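Local coordinates for protein Crov588 (Cafeteriavirus, PDB 6NYR) that is of unknown function but folds as a leucine-rich repeat protein whose many FNIP-type repeats curve round into a circular solenoid, at residues S626-L640 against T648-I662. Sequence-based numbering, arbitrary orientation.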
ATOM      1  N   SER A 626     -34.739 -12.032  -3.084  1.00 46.64           N
ATOM      2  CA  SER A 626     -33.424 -12.636  -2.914  1.00 47.84           C
ATOM      3  C   SER A 626     -32.486 -11.776  -2.090  1.00 47.10           C
ATOM      4  O   SER A 626     -31.328 -12.158  -1.886  1.00 51.21           O
ATOM      5  CB  SER A 626     -32.765 -12.913  -4.271  1.00 49.06           C
ATOM      6  OG  SER A 626     -33.292 -14.074  -4.872  1.00 51.27           O
ATOM      7  N   LEU A 627     -32.954 -10.636  -1.607  1.00 47.06           N
ATOM      8  CA  LEU A 627     -32.054  -9.644  -1.046  1.00 46.79           C
ATOM      9  C   LEU A 627     -31.381 -10.169   0.212  1.00 46.65           C
ATOM     10  O   LEU A 627     -32.040 -10.731   1.094  1.00 47.16           O
ATOM     11  CB  LEU A 627     -32.810  -8.358  -0.736  1.00 48.87           C
ATOM     12  CG  LEU A 627     -31.883  -7.197  -0.371  1.00 48.31           C
ATOM     13  CD1 LEU A 627     -32.220  -5.995  -1.229  1.00 52.81           C
ATOM     14  CD2 LEU A 627     -32.007  -6.882   1.099  1.00 48.77           C
ATOM     15  N   THR A 628     -30.063  -9.962   0.295  1.00 46.02           N
ATOM     16  CA  THR A 628     -29.277 -10.394   1.434  1.00 49.58           C
ATOM     17  C   THR A 628     -28.647  -9.251   2.210  1.00 49.86           C
ATOM     18  O   THR A 628     -28.345  -9.433   3.398  1.00 45.44           O
ATOM     19  CB  THR A 628     -28.147 -11.335   0.984  1.00 54.76           C
ATOM     20  OG1 THR A 628     -27.333 -10.666   0.007  1.00 53.56           O
ATOM     21  CG2 THR A 628     -28.709 -12.620   0.387  1.00 54.59           C
ATOM     22  N   HIS A 629     -28.434  -8.094   1.584  1.00 51.15           N
ATOM     23  CA  HIS A 629     -27.709  -6.990   2.203  1.00 51.28           C
ATOM     24  C   HIS A 629     -28.424  -5.688   1.871  1.00 51.76           C
ATOM     25  O   HIS A 629     -28.401  -5.233   0.722  1.00 50.41           O
ATOM     26  CB  HIS A 629     -26.258  -6.966   1.720  1.00 51.08           C
ATOM     27  CG  HIS A 629     -25.436  -8.109   2.228  1.00 51.86           C
ATOM     28  ND1 HIS A 629     -25.660  -9.417   1.854  1.00 51.13           N
ATOM     29  CD2 HIS A 629     -24.393  -8.140   3.090  1.00 52.17           C
ATOM     30  CE1 HIS A 629     -24.790 -10.203   2.460  1.00 52.13           C
ATOM     31  NE2 HIS A 629     -24.008  -9.454   3.217  1.00 53.58           N
ATOM     32  N   LEU A 630     -29.040  -5.084   2.885  1.00 47.09           N
ATOM     33  CA  LEU A 630     -29.837  -3.874   2.728  1.00 47.59           C
ATOM     34  C   LEU A 630     -29.195  -2.759   3.535  1.00 46.26           C
ATOM     35  O   LEU A 630     -29.009  -2.896   4.748  1.00 46.20           O
ATOM     36  CB  LEU A 630     -31.273  -4.103   3.196  1.00 47.83           C
ATOM     37  CG  LEU A 630     -32.201  -2.888   3.135  1.00 46.34           C
ATOM     38  CD1 LEU A 630     -32.286  -2.346   1.720  1.00 45.20           C
ATOM     39  CD2 LEU A 630     -33.577  -3.243   3.674  1.00 47.28           C
ATOM     40  N   THR A 631     -28.857  -1.661   2.865  1.00 47.55           N
ATOM     41  CA  THR A 631     -28.199  -0.531   3.503  1.00 51.14           C
ATOM     42  C   THR A 631     -29.000   0.741   3.268  1.00 48.67           C
ATOM     43  O   THR A 631     -29.317   1.082   2.121  1.00 43.95           O
ATOM     44  CB  THR A 631     -26.772  -0.356   2.976  1.00 54.33           C
ATOM     45  OG1 THR A 631     -26.014  -1.543   3.238  1.00 56.86           O
ATOM     46  CG2 THR A 631     -26.099   0.831   3.651  1.00 55.03           C
ATOM     47  N   PHE A 632     -29.323   1.432   4.354  1.00 50.72           N
ATOM     48  CA  PHE A 632     -29.994   2.719   4.312  1.00 49.92           C
ATOM     49  C   PHE A 632     -29.009   3.827   4.660  1.00 51.61           C
ATOM     50  O   PHE A 632     -27.935   3.587   5.219  1.00 50.17           O
ATOM     51  CB  PHE A 632     -31.170   2.757   5.285  1.00 50.16           C
ATOM     52  CG  PHE A 632     -32.333   1.929   4.851  1.00 52.69           C
ATOM     53  CD1 PHE A 632     -33.211   2.393   3.885  1.00 53.12           C
ATOM     54  CD2 PHE A 632     -32.548   0.675   5.401  1.00 51.88           C
ATOM     55  CE1 PHE A 632     -34.284   1.624   3.482  1.00 53.55           C
ATOM     56  CE2 PHE A 632     -33.617  -0.093   5.001  1.00 51.15           C
ATOM     57  CZ  PHE A 632     -34.482   0.381   4.042  1.00 52.65           C
ATOM     58  N   GLY A 633     -29.404   5.056   4.338  1.00 53.08           N
ATOM     59  CA  GLY A 633     -28.551   6.211   4.504  1.00 51.87           C
ATOM     60  C   GLY A 633     -28.817   6.961   5.802  1.00 51.13           C
ATOM     61  O   GLY A 633     -29.613   6.559   6.645  1.00 52.50           O
ATOM     62  N   TRP A 634     -28.114   8.093   5.930  1.00 51.93           N
ATOM     63  CA  TRP A 634     -28.169   8.905   7.144  1.00 53.08           C
ATOM     64  C   TRP A 634     -29.597   9.304   7.481  1.00 52.56           C
ATOM     65  O   TRP A 634     -30.052   9.124   8.615  1.00 53.19           O
ATOM     66  CB  TRP A 634     -27.284  10.134   6.922  1.00 56.59           C
ATOM     67  CG  TRP A 634     -26.864  10.922   8.115  1.00 61.55           C
ATOM     68  CD1 TRP A 634     -27.088  10.634   9.427  1.00 62.92           C
ATOM     69  CD2 TRP A 634     -26.121  12.148   8.093  1.00 65.57           C
ATOM     70  NE1 TRP A 634     -26.537  11.609  10.226  1.00 63.34           N
ATOM     71  CE2 TRP A 634     -25.936  12.549   9.429  1.00 67.05           C
ATOM     72  CE3 TRP A 634     -25.596  12.945   7.070  1.00 64.31           C
ATOM     73  CZ2 TRP A 634     -25.244  13.711   9.769  1.00 71.65           C
ATOM     74  CZ3 TRP A 634     -24.915  14.099   7.411  1.00 67.70           C
ATOM     75  CH2 TRP A 634     -24.748  14.473   8.748  1.00 70.94           C
ATOM     76  N   TYR A 635     -30.330   9.822   6.501  1.00 52.27           N
ATOM     77  CA  TYR A 635     -31.608  10.469   6.765  1.00 54.73           C
ATOM     78  C   TYR A 635     -32.794   9.506   6.773  1.00 55.56           C
ATOM     79  O   TYR A 635     -33.929   9.950   6.980  1.00 51.40           O
ATOM     80  CB  TYR A 635     -31.851  11.577   5.727  1.00 55.95           C
ATOM     81  CG  TYR A 635     -30.947  12.790   5.873  1.00 55.46           C
ATOM     82  CD1 TYR A 635     -30.044  12.889   6.921  1.00 57.59           C
ATOM     83  CD2 TYR A 635     -31.012  13.842   4.968  1.00 52.38           C
ATOM     84  CE1 TYR A 635     -29.223  13.995   7.062  1.00 58.21           C
ATOM     85  CE2 TYR A 635     -30.195  14.955   5.101  1.00 51.39           C
ATOM     86  CZ  TYR A 635     -29.302  15.025   6.151  1.00 54.50           C
ATOM     87  OH  TYR A 635     -28.485  16.123   6.294  1.00 55.71           O
ATOM     88  N   PHE A 636     -32.572   8.205   6.580  1.00 58.02           N
ATOM     89  CA  PHE A 636     -33.686   7.268   6.551  1.00 58.85           C
ATOM     90  C   PHE A 636     -34.298   7.131   7.942  1.00 61.77           C
ATOM     91  O   PHE A 636     -33.603   6.805   8.910  1.00 60.08           O
ATOM     92  CB  PHE A 636     -33.239   5.897   6.053  1.00 58.61           C
ATOM     93  CG  PHE A 636     -34.335   4.864   6.062  1.00 55.72           C
ATOM     94  CD1 PHE A 636     -35.299   4.847   5.069  1.00 53.67           C
ATOM     95  CD2 PHE A 636     -34.405   3.919   7.070  1.00 52.55           C
ATOM     96  CE1 PHE A 636     -36.308   3.898   5.077  1.00 52.26           C
ATOM     97  CE2 PHE A 636     -35.410   2.971   7.086  1.00 52.19           C
ATOM     98  CZ  PHE A 636     -36.363   2.959   6.086  1.00 50.08           C
ATOM     99  N   ASN A 637     -35.601   7.371   8.032  1.00 64.55           N
ATOM    100  CA  ASN A 637     -36.287   7.511   9.312  1.00 64.15           C
ATOM    101  C   ASN A 637     -37.698   6.938   9.207  1.00 65.09           C
ATOM    102  O   ASN A 637     -38.701   7.626   9.397  1.00 66.46           O
ATOM    103  CB  ASN A 637     -36.311   8.984   9.718  1.00 64.34           C
ATOM    104  CG  ASN A 637     -36.472   9.182  11.206  1.00 64.11           C
ATOM    105  OD1 ASN A 637     -35.981   8.383  12.005  1.00 64.80           O
ATOM    106  ND2 ASN A 637     -37.165  10.248  11.593  1.00 63.65           N
ATOM    107  N   GLN A 638     -37.804   5.646   8.899  1.00 64.35           N
ATOM    108  CA  GLN A 638     -39.091   4.987   8.738  1.00 65.66           C
ATOM    109  C   GLN A 638     -39.117   3.685   9.526  1.00 68.20           C
ATOM    110  O   GLN A 638     -38.098   3.004   9.665  1.00 66.47           O
ATOM    111  CB  GLN A 638     -39.395   4.693   7.258  1.00 62.58           C
ATOM    112  CG  GLN A 638     -39.444   5.917   6.351  1.00 62.04           C
ATOM    113  CD  GLN A 638     -40.552   6.880   6.732  1.00 64.69           C
ATOM    114  OE1 GLN A 638     -40.308   8.064   6.951  1.00 64.76           O
ATOM    115  NE2 GLN A 638     -41.781   6.375   6.806  1.00 66.07           N
ATOM    116  N   GLU A 639     -40.295   3.349  10.046  1.00 71.47           N
ATOM    117  CA  GLU A 639     -40.467   2.100  10.769  1.00 73.31           C
ATOM    118  C   GLU A 639     -40.373   0.916   9.812  1.00 66.03           C
ATOM    119  O   GLU A 639     -41.078   0.859   8.800  1.00 62.40           O
ATOM    120  CB  GLU A 639     -41.826   2.076  11.479  1.00 79.36           C
ATOM    121  CG  GLU A 639     -42.020   3.145  12.557  1.00 83.65           C
ATOM    122  CD  GLU A 639     -43.455   3.191  13.081  1.00 86.84           C
ATOM    123  OE1 GLU A 639     -44.344   2.589  12.441  1.00 87.81           O
ATOM    124  OE2 GLU A 639     -43.695   3.831  14.126  1.00 87.64           O
ATOM    125  N   LEU A 640     -39.496  -0.028  10.126  1.00 63.66           N
ATOM    126  CA  LEU A 640     -39.472  -1.311   9.441  1.00 64.32           C
ATOM    127  C   LEU A 640     -40.249  -2.331  10.265  1.00 66.64           C
ATOM    128  O   LEU A 640     -40.141  -2.364  11.494  1.00 68.83           O
ATOM    129  CB  LEU A 640     -38.048  -1.815   9.212  1.00 61.61           C
ATOM    130  CG  LEU A 640     -37.197  -1.070   8.187  1.00 58.71           C
ATOM    131  CD1 LEU A 640     -35.769  -1.592   8.240  1.00 59.27           C
ATOM    132  CD2 LEU A 640     -37.771  -1.221   6.793  1.00 55.87           C
ATOM    133  N   THR A 648     -34.635 -13.849   3.228  1.00 50.87           N
ATOM    134  CA  THR A 648     -33.242 -14.080   2.875  1.00 52.02           C
ATOM    135  C   THR A 648     -32.291 -13.110   3.564  1.00 54.15           C
ATOM    136  O   THR A 648     -31.082 -13.360   3.560  1.00 55.67           O
ATOM    137  CB  THR A 648     -33.051 -13.966   1.354  1.00 50.13           C
ATOM    138  OG1 THR A 648     -33.750 -12.813   0.866  1.00 44.38           O
ATOM    139  CG2 THR A 648     -33.552 -15.216   0.648  1.00 52.84           C
ATOM    140  N   LEU A 649     -32.798 -12.028   4.158  1.00 54.19           N
ATOM    141  CA  LEU A 649     -31.919 -10.967   4.627  1.00 53.01           C
ATOM    142  C   LEU A 649     -30.884 -11.500   5.610  1.00 51.30           C
ATOM    143  O   LEU A 649     -31.201 -12.257   6.530  1.00 53.21           O
ATOM    144  CB  LEU A 649     -32.723  -9.844   5.284  1.00 54.56           C
ATOM    145  CG  LEU A 649     -31.870  -8.625   5.643  1.00 55.49           C
ATOM    146  CD1 LEU A 649     -31.345  -7.952   4.372  1.00 50.23           C
ATOM    147  CD2 LEU A 649     -32.622  -7.619   6.501  1.00 57.20           C
ATOM    148  N   LYS A 650     -29.641 -11.074   5.411  1.00 52.10           N
ATOM    149  CA  LYS A 650     -28.521 -11.414   6.281  1.00 55.91           C
ATOM    150  C   LYS A 650     -27.984 -10.227   7.061  1.00 57.59           C
ATOM    151  O   LYS A 650     -27.622 -10.382   8.230  1.00 58.80           O
ATOM    152  CB  LYS A 650     -27.391 -12.041   5.456  1.00 57.82           C
ATOM    153  CG  LYS A 650     -27.766 -13.375   4.815  1.00 58.84           C
ATOM    154  CD  LYS A 650     -26.588 -13.993   4.072  1.00 62.33           C
ATOM    155  CE  LYS A 650     -26.978 -15.281   3.356  1.00 66.54           C
ATOM    156  NZ  LYS A 650     -27.360 -16.347   4.340  1.00 68.92           N
ATOM    157  N   VAL A 651     -27.925  -9.044   6.454  1.00 57.51           N
ATOM    158  CA  VAL A 651     -27.332  -7.876   7.093  1.00 55.98           C
ATOM    159  C   VAL A 651     -28.179  -6.648   6.796  1.00 53.95           C
ATOM    160  O   VAL A 651     -28.458  -6.344   5.632  1.00 52.40           O
ATOM    161  CB  VAL A 651     -25.880  -7.649   6.622  1.00 53.47           C
ATOM    162  CG1 VAL A 651     -25.330  -6.350   7.190  1.00 51.87           C
ATOM    163  CG2 VAL A 651     -25.006  -8.825   7.022  1.00 54.45           C
ATOM    164  N   LEU A 652     -28.567  -5.935   7.852  1.00 54.93           N
ATOM    165  CA  LEU A 652     -29.254  -4.653   7.743  1.00 55.75           C
ATOM    166  C   LEU A 652     -28.324  -3.570   8.278  1.00 53.92           C
ATOM    167  O   LEU A 652     -27.903  -3.630   9.437  1.00 53.20           O
ATOM    168  CB  LEU A 652     -30.569  -4.670   8.519  1.00 54.76           C
ATOM    169  CG  LEU A 652     -31.302  -3.334   8.659  1.00 52.87           C
ATOM    170  CD1 LEU A 652     -31.658  -2.778   7.291  1.00 51.56           C
ATOM    171  CD2 LEU A 652     -32.553  -3.508   9.513  1.00 52.84           C
ATOM    172  N   LYS A 653     -28.005  -2.592   7.434  1.00 54.07           N
ATOM    173  CA  LYS A 653     -27.118  -1.489   7.791  1.00 58.20           C
ATOM    174  C   LYS A 653     -27.944  -0.233   8.046  1.00 58.46           C
ATOM    175  O   LYS A 653     -28.705   0.203   7.175  1.00 55.80           O
ATOM    176  CB  LYS A 653     -26.102  -1.243   6.675  1.00 61.94           C
ATOM    177  CG  LYS A 653     -25.122  -0.115   6.942  1.00 68.02           C
ATOM    178  CD  LYS A 653     -23.983  -0.543   7.850  1.00 72.48           C
ATOM    179  CE  LYS A 653     -22.840  -1.134   7.032  1.00 73.62           C
ATOM    180  NZ  LYS A 653     -21.983  -0.071   6.420  1.00 71.93           N
ATOM    181  N   ILE A 654     -27.754   0.369   9.220  1.00 61.19           N
ATOM    182  CA  ILE A 654     -28.655   1.390   9.740  1.00 60.83           C
ATOM    183  C   ILE A 654     -27.854   2.470  10.453  1.00 57.65           C
ATOM    184  O   ILE A 654     -26.796   2.208  11.032  1.00 56.86           O
ATOM    185  CB  ILE A 654     -29.694   0.750  10.696  1.00 65.91           C
ATOM    186  CG1 ILE A 654     -30.800   0.043   9.902  1.00 65.98           C
ATOM    187  CG2 ILE A 654     -30.279   1.773  11.654  1.00 69.57           C
ATOM    188  CD1 ILE A 654     -31.514   0.938   8.905  1.00 65.43           C
ATOM    189  N   TYR A 655     -28.370   3.695  10.411  1.00 57.73           N
ATOM    190  CA  TYR A 655     -27.805   4.787  11.195  1.00 57.43           C
ATOM    191  C   TYR A 655     -28.213   4.598  12.651  1.00 61.36           C
ATOM    192  O   TYR A 655     -29.408   4.499  12.956  1.00 63.18           O
ATOM    193  CB  TYR A 655     -28.281   6.141  10.675  1.00 57.36           C
ATOM    194  CG  TYR A 655     -27.775   7.321  11.484  1.00 59.61           C
ATOM    195  CD1 TYR A 655     -26.448   7.389  11.895  1.00 61.14           C
ATOM    196  CD2 TYR A 655     -28.615   8.373  11.822  1.00 61.33           C
ATOM    197  CE1 TYR A 655     -25.980   8.462  12.632  1.00 62.49           C
ATOM    198  CE2 TYR A 655     -28.153   9.453  12.554  1.00 63.62           C
ATOM    199  CZ  TYR A 655     -26.833   9.493  12.956  1.00 65.07           C
ATOM    200  OH  TYR A 655     -26.363  10.566  13.686  1.00 65.28           O
ATOM    201  N   TYR A 656     -27.226   4.525  13.544  1.00 62.84           N
ATOM    202  CA  TYR A 656     -27.519   4.316  14.957  1.00 65.63           C
ATOM    203  C   TYR A 656     -28.535   5.324  15.475  1.00 66.04           C
ATOM    204  O   TYR A 656     -29.468   4.956  16.198  1.00 65.32           O
ATOM    205  CB  TYR A 656     -26.229   4.404  15.768  1.00 69.25           C
ATOM    206  CG  TYR A 656     -26.387   4.006  17.213  1.00 73.71           C
ATOM    207  CD1 TYR A 656     -26.382   2.670  17.582  1.00 76.55           C
ATOM    208  CD2 TYR A 656     -26.540   4.962  18.207  1.00 77.26           C
ATOM    209  CE1 TYR A 656     -26.525   2.294  18.900  1.00 81.18           C
ATOM    210  CE2 TYR A 656     -26.685   4.597  19.528  1.00 81.93           C
ATOM    211  CZ  TYR A 656     -26.679   3.261  19.869  1.00 84.80           C
ATOM    212  OH  TYR A 656     -26.823   2.887  21.185  1.00 90.33           O
ATOM    213  N   GLY A 657     -28.374   6.597  15.110  1.00 64.65           N
ATOM    214  CA  GLY A 657     -29.201   7.644  15.680  1.00 65.72           C
ATOM    215  C   GLY A 657     -30.691   7.405  15.550  1.00 68.61           C
ATOM    216  O   GLY A 657     -31.471   7.880  16.380  1.00 70.03           O
ATOM    217  N   ASN A 658     -31.109   6.669  14.519  1.00 69.25           N
ATOM    218  CA  ASN A 658     -32.525   6.441  14.266  1.00 68.99           C
ATOM    219  C   ASN A 658     -32.969   5.023  14.597  1.00 67.11           C
ATOM    220  O   ASN A 658     -34.110   4.657  14.294  1.00 65.35           O
ATOM    221  CB  ASN A 658     -32.875   6.751  12.803  1.00 67.61           C
ATOM    222  CG  ASN A 658     -32.857   8.231  12.497  1.00 66.03           C
ATOM    223  OD1 ASN A 658     -33.323   9.044  13.293  1.00 68.34           O
ATOM    224  ND2 ASN A 658     -32.327   8.591  11.335  1.00 64.32           N
ATOM    225  N   LYS A 659     -32.103   4.213  15.208  1.00 68.91           N
ATOM    226  CA  LYS A 659     -32.442   2.812  15.441  1.00 72.46           C
ATOM    227  C   LYS A 659     -33.771   2.694  16.183  1.00 73.74           C
ATOM    228  O   LYS A 659     -34.657   1.925  15.787  1.00 73.33           O
ATOM    229  CB  LYS A 659     -31.312   2.121  16.212  1.00 73.53           C
ATOM    230  CG  LYS A 659     -31.085   2.629  17.627  1.00 75.61           C
ATOM    231  CD  LYS A 659     -29.944   1.865  18.307  1.00 76.05           C
ATOM    232  CE  LYS A 659     -29.840   2.202  19.791  1.00 79.33           C
ATOM    233  NZ  LYS A 659     -31.071   1.842  20.554  1.00 80.03           N
ATOM    234  N   ASP A 660     -33.944   3.493  17.241  1.00 75.89           N
ATOM    235  CA  ASP A 660     -35.141   3.379  18.069  1.00 78.42           C
ATOM    236  C   ASP A 660     -36.411   3.595  17.258  1.00 77.48           C
ATOM    237  O   ASP A 660     -37.471   3.068  17.618  1.00 79.13           O
ATOM    238  CB  ASP A 660     -35.085   4.384  19.221  1.00 81.19           C
ATOM    239  CG  ASP A 660     -33.975   4.082  20.211  1.00 83.17           C
ATOM    240  OD1 ASP A 660     -33.499   2.927  20.242  1.00 83.90           O
ATOM    241  OD2 ASP A 660     -33.582   5.000  20.961  1.00 84.04           O
ATOM    242  N   ILE A 661     -36.331   4.360  16.172  1.00 74.46           N
ATOM    243  CA  ILE A 661     -37.499   4.578  15.326  1.00 72.42           C
ATOM    244  C   ILE A 661     -37.636   3.474  14.286  1.00 69.47           C
ATOM    245  O   ILE A 661     -38.749   3.058  13.954  1.00 67.55           O
ATOM    246  CB  ILE A 661     -37.422   5.965  14.656  1.00 71.55           C
ATOM    247  CG1 ILE A 661     -37.359   7.073  15.703  1.00 78.18           C
ATOM    248  CG2 ILE A 661     -38.629   6.160  13.738  1.00 67.84           C
ATOM    249  CD1 ILE A 661     -38.699   7.531  16.225  1.00 81.11           C
ATOM    250  N   ILE A 662     -36.511   2.990  13.756  1.00 70.24           N
ATOM    251  CA  ILE A 662     -36.563   2.005  12.682  1.00 69.50           C
ATOM    252  C   ILE A 662     -36.927   0.635  13.228  1.00 64.46           C
ATOM    253  O   ILE A 662     -37.638  -0.138  12.576  1.00 62.53           O
ATOM    254  CB  ILE A 662     -35.216   1.967  11.937  1.00 72.83           C
ATOM    255  CG1 ILE A 662     -34.854   3.352  11.405  1.00 76.48           C
ATOM    256  CG2 ILE A 662     -35.260   0.956  10.795  1.00 72.58           C
ATOM    257  CD1 ILE A 662     -33.407   3.477  10.949  1.00 76.12           C
TER
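Trp-634 turns the CD1-NE1 edge of its indole onto the face of Tyr-655 in an edge-to-face pair, with planes at 86° and the five-membered ring's centroid 4.5 Å from that of the phenol. CG is anti to the backbone N in both (chi1 -163° in Trp-634, 178° in Tyr-655), which carries the rings side by side in the same direction; Gly-657 N sits over the tyrosine's opposite face, where a residue without a side chain can bring its backbone close.

Upstream, strands 629-631 and 651-655 run parallel. Leu-630 N donates to Val-651 O and Lys-653 N to Leu-630 O, both nearly straight. Thr-628 O takes two donors, Lys-650 N at 2.9 Å and Val-651 N at 3.1 Å. Thr-648 OG1 donates to Leu-627 O at 2.7 Å from above the carbonyl plane; Cys-625 O is a second acceptor, so the single proton is probably shared or alternates.

Leucines suit the buried side, where branched ends mesh: Leu-649 CD1 lies 3.5 Å from Leu-627 CD2, and Leu-630 runs alongside Leu-652. The Phe-632 ring receives Leu-652 CD1 at its edge and Phe-636 CE2 over one face, and meets the nearly parallel Phe-610. Ile-662 of the short helix 659-662 fits CG2 against Leu-640 CD1 at 3.6 Å, and Leu-640 N donates a hydrogen bond to Ile-662 O, tying the end of 626-640 to the helix.

On the other strand face, Thr-628 OG1 and His-629 ND1 are hydrogen-bonded at 2.8 Å in the ring plane, holding the imidazole's rotation with CD2 near Val-651 CB; the ring also stacks on Tyr-607. Thr-631 lies beside the aliphatic start of Lys-653. Equivalent side chains repeating from coil to coil on both faces of short parallel strands characterise the leucine-rich repeat solenoid.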